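Local structure of archaeal Sm-like protein AF-Sm2 (Archaeoglobus fulgidus, 1LJO) at residues Q8-M13 against V70-Q75; I18-K23 against I62-N67; V30-G35 against Y43-M48. The protein is of uncertain function but probably binds RNA, as other Sm proteins do, and assembles into a six-subunit ring. All blocks are in the same frame, centred on the assembly; numbering follows the deposited sequence.

Contact 1. Residues Q8-M13 against V70-Q75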
loop_
_atom_site.group_PDB
_atom_site.type_symbol
_atom_site.label_atom_id
_atom_site.label_comp_id
_atom_site.label_asym_id
_atom_site.label_seq_id
_atom_site.Cartn_x
_atom_site.Cartn_y
_atom_site.Cartn_z
ATOM N N GLN A 8 1.171 12.670 17.982
ATOM C CA GLN A 8 1.452 13.121 19.345
ATOM C C GLN A 8 1.354 11.921 20.282
ATOM O O GLN A 8 2.183 11.737 21.173
ATOM C CB GLN A 8 0.438 14.183 19.806
ATOM C CG GLN A 8 0.488 15.515 19.068
ATOM C CD GLN A 8 -0.425 16.567 19.698
ATOM O OE1 GLN A 8 -1.639 16.376 19.810
ATOM N NE2 GLN A 8 0.162 17.686 20.106
ATOM N N MET A 9 0.322 11.111 20.077
ATOM C CA MET A 9 0.110 9.934 20.906
ATOM C C MET A 9 1.271 8.949 20.761
ATOM O O MET A 9 1.819 8.481 21.756
ATOM C CB MET A 9 -1.214 9.255 20.529
ATOM C CG MET A 9 -1.578 8.059 21.401
ATOM S SD MET A 9 -1.610 8.467 23.169
ATOM C CE MET A 9 -1.560 6.837 23.887
ATOM N N VAL A 10 1.658 8.650 19.525
ATOM C CA VAL A 10 2.751 7.708 19.295
ATOM C C VAL A 10 4.061 8.185 19.912
ATOM O O VAL A 10 4.806 7.389 20.484
ATOM C CB VAL A 10 2.969 7.442 17.783
ATOM C CG1 VAL A 10 4.144 6.485 17.582
ATOM C CG2 VAL A 10 1.705 6.854 17.167
ATOM N N LYS A 11 4.342 9.481 19.808
ATOM C CA LYS A 11 5.577 10.001 20.374
ATOM C C LYS A 11 5.574 9.861 21.895
ATOM O O LYS A 11 6.616 9.639 22.500
ATOM C CB LYS A 11 5.787 11.469 19.975
ATOM C CG LYS A 11 7.162 12.011 20.362
ATOM C CD LYS A 11 7.449 13.376 19.739
ATOM C CE LYS A 11 6.521 14.457 20.274
ATOM N NZ LYS A 11 6.683 14.661 21.742
ATOM N N SER A 12 4.400 9.972 22.509
ATOM C CA SER A 12 4.296 9.841 23.957
ATOM C C SER A 12 4.608 8.411 24.407
ATOM O O SER A 12 4.862 8.172 25.582
ATOM C CB SER A 12 2.893 10.230 24.436
ATOM O OG SER A 12 1.935 9.238 24.114
ATOM N N MET A 13 4.590 7.470 23.466
ATOM C CA MET A 13 4.877 6.067 23.777
ATOM C C MET A 13 6.374 5.756 23.758
ATOM O O MET A 13 6.784 4.643 24.095
ATOM C CB MET A 13 4.170 5.144 22.780
ATOM C CG MET A 13 2.660 5.065 22.924
ATOM S SD MET A 13 1.929 3.986 21.651
ATOM C CE MET A 13 1.024 5.173 20.689
ATOM N N VAL A 70 -0.202 -1.432 11.089
ATOM C CA VAL A 70 -1.661 -1.424 11.075
ATOM C C VAL A 70 -2.209 -0.790 12.348
ATOM O O VAL A 70 -3.001 0.157 12.302
ATOM C CB VAL A 70 -2.238 -2.861 10.951
ATOM C CG1 VAL A 70 -3.764 -2.825 11.073
ATOM C CG2 VAL A 70 -1.829 -3.470 9.608
ATOM N N LEU A 71 -1.757 -1.299 13.486
ATOM C CA LEU A 71 -2.229 -0.825 14.776
ATOM C C LEU A 71 -1.105 -0.796 15.809
ATOM O O LEU A 71 -0.250 -1.680 15.830
ATOM C CB LEU A 71 -3.372 -1.743 15.243
ATOM C CG LEU A 71 -4.073 -1.551 16.593
ATOM C CD1 LEU A 71 -5.359 -2.390 16.616
ATOM C CD2 LEU A 71 -3.153 -1.970 17.727
ATOM N N ILE A 72 -1.111 0.231 16.656
ATOM C CA ILE A 72 -0.115 0.378 17.716
ATOM C C ILE A 72 -0.880 0.484 19.025
ATOM O O ILE A 72 -1.837 1.241 19.129
ATOM C CB ILE A 72 0.734 1.659 17.551
ATOM C CG1 ILE A 72 1.472 1.632 16.213
ATOM C CG2 ILE A 72 1.735 1.772 18.712
ATOM C CD1 ILE A 72 2.304 2.891 15.949
ATOM N N GLN A 73 -0.456 -0.279 20.023
ATOM C CA GLN A 73 -1.130 -0.277 21.312
ATOM C C GLN A 73 -0.135 -0.247 22.459
ATOM O O GLN A 73 0.771 -1.076 22.520
ATOM C CB GLN A 73 -2.008 -1.531 21.435
ATOM C CG GLN A 73 -2.574 -1.776 22.827
ATOM C CD GLN A 73 -3.254 -3.129 22.954
ATOM O OE1 GLN A 73 -2.676 -4.162 22.614
ATOM N NE2 GLN A 73 -4.486 -3.130 23.452
ATOM N N PRO A 74 -0.282 0.719 23.377
ATOM C CA PRO A 74 0.643 0.785 24.512
ATOM C C PRO A 74 0.501 -0.552 25.234
ATOM O O PRO A 74 -0.602 -1.097 25.306
ATOM C CB PRO A 74 0.092 1.942 25.341
ATOM C CG PRO A 74 -0.559 2.824 24.307
ATOM C CD PRO A 74 -1.263 1.819 23.433
ATOM N N GLN A 75 1.596 -1.093 25.747
ATOM C CA GLN A 75 1.511 -2.369 26.441
ATOM C C GLN A 75 1.397 -2.145 27.943
ATOM O O GLN A 75 1.708 -1.021 28.391
ATOM C CB GLN A 75 2.738 -3.226 26.129
ATOM C CG GLN A 75 2.634 -4.661 26.618
ATOM C CD GLN A 75 1.437 -5.392 26.035
ATOM O OE1 GLN A 75 0.287 -5.033 26.294
ATOM N NE2 GLN A 75 1.703 -6.422 25.240
#

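Contact 2. Residues I18-K23 against I62-N67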
loop_
_atom_site.group_PDB
_atom_site.type_symbol
_atom_site.label_atom_id
_atom_site.label_comp_id
_atom_site.label_asym_id
_atom_site.label_seq_id
_atom_site.Cartn_x
_atom_site.Cartn_y
_atom_site.Cartn_z
ATOM N N ILE A 18 5.366 -1.238 23.634
ATOM C CA ILE A 18 4.187 -1.180 22.782
ATOM C C ILE A 18 4.011 -2.490 22.026
ATOM O O ILE A 18 4.952 -3.277 21.910
ATOM C CB ILE A 18 4.290 -0.028 21.750
ATOM C CG1 ILE A 18 5.443 -0.289 20.775
ATOM C CG2 ILE A 18 4.528 1.296 22.474
ATOM C CD1 ILE A 18 5.480 0.678 19.586
ATOM N N ARG A 19 2.796 -2.715 21.528
ATOM C CA ARG A 19 2.472 -3.904 20.755
ATOM C C ARG A 19 2.063 -3.382 19.386
ATOM O O ARG A 19 1.250 -2.463 19.291
ATOM C CB ARG A 19 1.309 -4.674 21.403
ATOM C CG ARG A 19 0.827 -5.886 20.608
ATOM C CD ARG A 19 -0.290 -6.629 21.344
ATOM N NE ARG A 19 0.181 -7.223 22.591
ATOM C CZ ARG A 19 0.788 -8.405 22.681
ATOM N NH1 ARG A 19 0.994 -9.135 21.593
ATOM N NH2 ARG A 19 1.200 -8.851 23.859
ATOM N N VAL A 20 2.626 -3.968 18.334
ATOM C CA VAL A 20 2.350 -3.532 16.966
ATOM C C VAL A 20 1.881 -4.635 16.030
ATOM O O VAL A 20 2.469 -5.712 15.991
ATOM C CB VAL A 20 3.612 -2.921 16.316
ATOM C CG1 VAL A 20 3.275 -2.375 14.927
ATOM C CG2 VAL A 20 4.182 -1.840 17.208
ATOM N N GLU A 21 0.825 -4.356 15.273
ATOM C CA GLU A 21 0.335 -5.324 14.301
ATOM C C GLU A 21 0.745 -4.792 12.931
ATOM O O GLU A 21 0.422 -3.655 12.581
ATOM C CB GLU A 21 -1.185 -5.462 14.379
ATOM C CG GLU A 21 -1.764 -6.301 13.253
ATOM C CD GLU A 21 -3.233 -6.606 13.449
ATOM O OE1 GLU A 21 -4.009 -5.661 13.707
ATOM O OE2 GLU A 21 -3.611 -7.792 13.338
ATOM N N MET A 22 1.470 -5.610 12.171
ATOM C CA MET A 22 1.940 -5.222 10.844
ATOM C C MET A 22 1.117 -5.899 9.763
ATOM O O MET A 22 0.665 -7.034 9.930
ATOM C CB MET A 22 3.411 -5.609 10.652
ATOM C CG MET A 22 4.383 -4.980 11.630
ATOM S SD MET A 22 4.460 -3.180 11.493
ATOM C CE MET A 22 5.331 -2.985 9.933
ATOM N N LYS A 23 0.948 -5.208 8.644
ATOM C CA LYS A 23 0.178 -5.738 7.529
ATOM C C LYS A 23 0.809 -7.008 6.956
ATOM O O LYS A 23 0.109 -7.983 6.674
ATOM C CB LYS A 23 0.046 -4.666 6.444
ATOM C CG LYS A 23 -0.842 -5.051 5.282
ATOM C CD LYS A 23 -1.255 -3.821 4.484
ATOM C CE LYS A 23 -0.049 -3.043 3.978
ATOM N NZ LYS A 23 -0.443 -1.771 3.312
ATOM N N ILE A 62 14.800 -3.880 15.931
ATOM C CA ILE A 62 14.124 -3.972 14.635
ATOM C C ILE A 62 13.525 -2.633 14.236
ATOM O O ILE A 62 13.173 -1.823 15.085
ATOM C CB ILE A 62 12.967 -5.004 14.629
ATOM C CG1 ILE A 62 11.943 -4.643 15.708
ATOM C CG2 ILE A 62 13.507 -6.417 14.838
ATOM C CD1 ILE A 62 10.690 -5.503 15.669
ATOM N N VAL A 63 13.408 -2.416 12.933
ATOM C CA VAL A 63 12.817 -1.196 12.408
ATOM C C VAL A 63 11.579 -1.598 11.614
ATOM O O VAL A 63 11.659 -2.433 10.708
ATOM C CB VAL A 63 13.800 -0.450 11.482
ATOM C CG1 VAL A 63 13.081 0.672 10.752
ATOM C CG2 VAL A 63 14.969 0.095 12.302
ATOM N N LEU A 64 10.436 -1.017 11.965
ATOM C CA LEU A 64 9.181 -1.321 11.281
ATOM C C LEU A 64 8.819 -0.196 10.309
ATOM O O LEU A 64 8.876 0.983 10.661
ATOM C CB LEU A 64 8.060 -1.517 12.310
ATOM C CG LEU A 64 8.339 -2.578 13.390
ATOM C CD1 LEU A 64 7.151 -2.687 14.347
ATOM C CD2 LEU A 64 8.610 -3.916 12.730
ATOM N N ARG A 65 8.460 -0.566 9.081
ATOM C CA ARG A 65 8.098 0.416 8.064
ATOM C C ARG A 65 6.711 0.984 8.357
ATOM O O ARG A 65 5.737 0.244 8.446
ATOM C CB ARG A 65 8.111 -0.233 6.680
ATOM C CG ARG A 65 7.868 0.723 5.534
ATOM C CD ARG A 65 9.017 1.711 5.397
ATOM N NE ARG A 65 8.850 2.577 4.235
ATOM C CZ ARG A 65 8.153 3.708 4.232
ATOM N NH1 ARG A 65 7.550 4.122 5.340
ATOM N NH2 ARG A 65 8.064 4.425 3.118
ATOM N N GLY A 66 6.638 2.305 8.491
ATOM C CA GLY A 66 5.383 2.970 8.801
ATOM C C GLY A 66 4.152 2.666 7.962
ATOM O O GLY A 66 3.066 2.469 8.512
ATOM N N ASN A 67 4.280 2.619 6.643
ATOM C CA ASN A 67 3.084 2.362 5.853
ATOM C C ASN A 67 2.584 0.928 5.971
ATOM O O ASN A 67 1.527 0.604 5.447
ATOM C CB ASN A 67 3.287 2.731 4.381
ATOM C CG ASN A 67 4.345 1.907 3.717
ATOM O OD1 ASN A 67 5.534 2.088 3.965
ATOM N ND2 ASN A 67 3.920 0.983 2.861
#

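Contact 3. Residues V30-G35 against Y43-M48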
loop_
_atom_site.group_PDB
_atom_site.type_symbol
_atom_site.label_atom_id
_atom_site.label_comp_id
_atom_site.label_asym_id
_atom_site.label_seq_id
_atom_site.Cartn_x
_atom_site.Cartn_y
_atom_site.Cartn_z
ATOM N N VAL A 30 6.283 -6.922 19.923
ATOM C CA VAL A 30 6.233 -6.267 21.218
ATOM C C VAL A 30 7.653 -5.859 21.584
ATOM O O VAL A 30 8.570 -6.682 21.539
ATOM C CB VAL A 30 5.697 -7.218 22.306
ATOM C CG1 VAL A 30 5.664 -6.508 23.646
ATOM C CG2 VAL A 30 4.315 -7.725 21.921
ATOM N N GLY A 31 7.837 -4.589 21.934
ATOM C CA GLY A 31 9.164 -4.125 22.300
ATOM C C GLY A 31 9.163 -2.694 22.791
ATOM O O GLY A 31 8.116 -2.054 22.852
ATOM N N LYS A 32 10.338 -2.192 23.149
ATOM C CA LYS A 32 10.458 -0.827 23.637
ATOM C C LYS A 32 10.577 0.123 22.457
ATOM O O LYS A 32 11.431 -0.058 21.576
ATOM C CB LYS A 32 11.689 -0.685 24.537
ATOM C CG LYS A 32 11.872 0.716 25.131
ATOM C CD LYS A 32 13.246 0.851 25.771
ATOM C CE LYS A 32 13.485 2.260 26.288
ATOM N NZ LYS A 32 14.934 2.519 26.548
ATOM N N LEU A 33 9.718 1.138 22.437
ATOM C CA LEU A 33 9.746 2.114 21.359
ATOM C C LEU A 33 10.890 3.086 21.618
ATOM O O LEU A 33 10.818 3.915 22.522
ATOM C CB LEU A 33 8.417 2.877 21.278
ATOM C CG LEU A 33 8.334 3.926 20.159
ATOM C CD1 LEU A 33 8.562 3.268 18.811
ATOM C CD2 LEU A 33 6.974 4.614 20.201
ATOM N N GLU A 34 11.951 2.961 20.825
ATOM C CA GLU A 34 13.126 3.817 20.962
ATOM C C GLU A 34 13.089 5.016 20.031
ATOM O O GLU A 34 13.773 6.010 20.266
ATOM C CB GLU A 34 14.398 3.007 20.697
ATOM C CG GLU A 34 14.863 2.210 21.895
ATOM C CD GLU A 34 15.451 3.092 22.974
ATOM O OE1 GLU A 34 16.551 3.646 22.758
ATOM O OE2 GLU A 34 14.809 3.243 24.031
ATOM N N GLY A 35 12.294 4.923 18.972
ATOM C CA GLY A 35 12.204 6.028 18.037
ATOM C C GLY A 35 11.063 5.895 17.048
ATOM O O GLY A 35 10.642 4.789 16.712
ATOM N N TYR A 43 11.159 2.239 15.558
ATOM C CA TYR A 43 12.400 1.581 15.926
ATOM C C TYR A 43 12.199 1.017 17.326
ATOM O O TYR A 43 12.068 1.763 18.297
ATOM C CB TYR A 43 13.583 2.555 15.896
ATOM C CG TYR A 43 14.862 1.994 16.498
ATOM C CD1 TYR A 43 15.194 0.646 16.358
ATOM C CD2 TYR A 43 15.741 2.814 17.203
ATOM C CE1 TYR A 43 16.363 0.128 16.908
ATOM C CE2 TYR A 43 16.913 2.307 17.756
ATOM C CZ TYR A 43 17.216 0.962 17.608
ATOM O OH TYR A 43 18.358 0.444 18.177
ATOM N N LEU A 44 12.150 -0.307 17.408
ATOM C CA LEU A 44 11.958 -1.000 18.675
ATOM C C LEU A 44 13.239 -1.704 19.090
ATOM O O LEU A 44 14.011 -2.149 18.243
ATOM C CB LEU A 44 10.853 -2.054 18.550
ATOM C CG LEU A 44 9.460 -1.616 18.094
ATOM C CD1 LEU A 44 8.514 -2.811 18.141
ATOM C CD2 LEU A 44 8.956 -0.506 18.996
ATOM N N THR A 45 13.461 -1.797 20.394
ATOM C CA THR A 45 14.624 -2.492 20.922
ATOM C C THR A 45 14.080 -3.544 21.877
ATOM O O THR A 45 12.949 -3.419 22.352
ATOM C CB THR A 45 15.568 -1.550 21.692
ATOM O OG1 THR A 45 14.843 -0.894 22.737
ATOM C CG2 THR A 45 16.174 -0.502 20.742
ATOM N N ASN A 46 14.872 -4.581 22.137
ATOM C CA ASN A 46 14.463 -5.655 23.035
ATOM C C ASN A 46 13.125 -6.238 22.567
ATOM O O ASN A 46 12.313 -6.693 23.371
ATOM C CB ASN A 46 14.333 -5.092 24.454
ATOM C CG ASN A 46 15.553 -4.280 24.864
ATOM O OD1 ASN A 46 16.622 -4.831 25.097
ATOM N ND2 ASN A 46 15.399 -2.959 24.929
ATOM N N ALA A 47 12.918 -6.239 21.256
ATOM C CA ALA A 47 11.675 -6.719 20.669
ATOM C C ALA A 47 11.518 -8.229 20.580
ATOM O O ALA A 47 12.494 -8.980 20.564
ATOM C CB ALA A 47 11.496 -6.113 19.292
ATOM N N MET A 48 10.266 -8.658 20.502
ATOM C CA MET A 48 9.942 -10.071 20.382
ATOM C C MET A 48 8.692 -10.231 19.531
ATOM O O MET A 48 7.874 -9.318 19.424
ATOM C CB MET A 48 9.700 -10.685 21.761
ATOM C CG MET A 48 8.570 -10.043 22.536
ATOM S SD MET A 48 8.316 -10.815 24.142
ATOM C CE MET A 48 9.486 -9.893 25.157
#

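Contact 1. Residues Q8-M13 against V70-Q75
V10 and I72 mark the nearest backbone approach at one end of this contact, with CA atoms 8.0 Å apart, and M13 and P74 mark it at the other, with CA atoms 6.8 Å apart. No hydrogen bond links the helix 6-12 to strand 69-74, and the spacing is bridged by side chains alone. A backbone bond of 3.0 Å runs from M13 N to V10 O. M13 does most of the joining. Its CG lies anti to the carbonyl carbon (chi1 -71°) and the chain runs straight to the sulfur, where M13 SD meets I72 CG2 at 3.7 Å and P74 CG at 3.8 Å. A bend at chi3 (-113°) leaves the methyl CE of M13 4.0 Å from I72 CG2. The two branches of I72 are divided between partners: CG2 serves M13, while I72 CD1 meets V10 CG2 at 4.2 Å, the two side chains crossing at about a right angle. M9 CE touches P74 CG at 4.2 Å, a lighter contact at the partly exposed end. The helix and the residue M13 that follows it pack on the strand through apolar side chains. M13 continues inward to I18 of strand 17-22 and L33 of strand 28-36, V10 reaches V36, and M9, V10 and M13 also pack on Y43 and V63 of a neighbouring subunit, whose strand pairs with L71 and I72.

Contact 2. Residues I18-K23 against I62-N67
M22, V20 and L64 form the apolar part of this contact, between segments whose touching parts run 51° apart and whose nearest CA atoms there, those of M22 and L64, are 8.2 Å from each other. V20 and L64 reach toward each other tip to tip, V20 CG1 meeting L64 CD1 at 3.9 Å. M22 comes in across L64 instead. Bends at chi2 (-64°) and chi3 (-72°) curl its chain, so that M22 SD lies 4.0 Å from L64 CD1 and the methyl M22 CE is 3.9 Å from L64 CB. The same methyl rests 3.6 Å from the carbonyl R65 O, where the packing gives way to polar groups. No hydrogen bond crosses between the segments. K23 NZ comes only to 3.8 Å from N67 O; its bond goes to N68 OD1 of a neighbouring subunit, with a bound cadmium ion about 4 Å from the K23 side chain. N67 ND2 likewise bonds N67 O of another subunit. Within 62-67, N67 OD1 sits 3.0 Å above the plane of the R65 guanidinium, over its centre and so badly placed for its N-H groups; R65 NH1 is weakly bonded to N41 OD1, which also accepts from G66 N. This R-G-N turn with its nearby asparagine matches the Sm2 and Sm1 signature loops, which in related Sm rings line the uridine-binding inner rim, consistent with an RNA site here.

Contact 3. Residues V30-G35 against Y43-M48
V30 and M48, K32 and T45, and G35 and Y43 are hydrogen-bonded antiparallel pairs, and between them the two chains draw very close. G31 and A47 have CA atoms only 4.0 Å apart, and a CB on G31 would fall 2.9 Å from A47 CB. The bond from V30 N to M48 O is nearly straight (170°). At the other end Y43 O takes two donors, E34 N at 2.8 Å almost in line with the carbonyl and G35 N on a lone pair at 3.2 Å. On one buried face L44 slants across L33, L44 CD2 lying 3.6 Å from L33 CA and 3.8 Å from L33 CD1. V30 and Y43, on the other face, are buried too; the solvent side is confined to K32, T45 and N46. There K32 and T45 lie side by side, pointing the same way, and beside them, at the bulge, E34 crosses T45 at about a right angle. T45 OG1, placed between the backbone N and the carbonyl carbon (chi1 56°), and T45 CG2 are both 3.2 Å from E34 CG. An alanine here removes both OG1 and CG2, which would probably open a gap beside E34 CG and leave that chain freer to turn. N46 is exposed, where the chain turns a corner. E34 and G35 opposite Y43 make a classic beta bulge, and this bulged, sharply turned pairing suits the strongly bent antiparallel sheet of the Sm fold.

Contact 3 is the backbone-bonded member of the set, whereas the other two join their segments without a hydrogen bond, contact 1 through apolar side chains alone, contact 2 through an apolar core with polar groups at its edge. All three reach one curved sheet: strands 17-22 and 69-74 tie contact 2 to contact 1 through bonds such as R19 N to Q73 O at 2.8 Å, and strands 42-44 and 62-64 tie contact 3 to contact 2 through L44 N to I62 O at 3.0 Å. Contact 1 lays the helix against the sheet and is largely buried, contact 2 runs out to a polar rim between subunits, and contact 3 runs from buried L33 and L44 to partly exposed K32, E34 and T45.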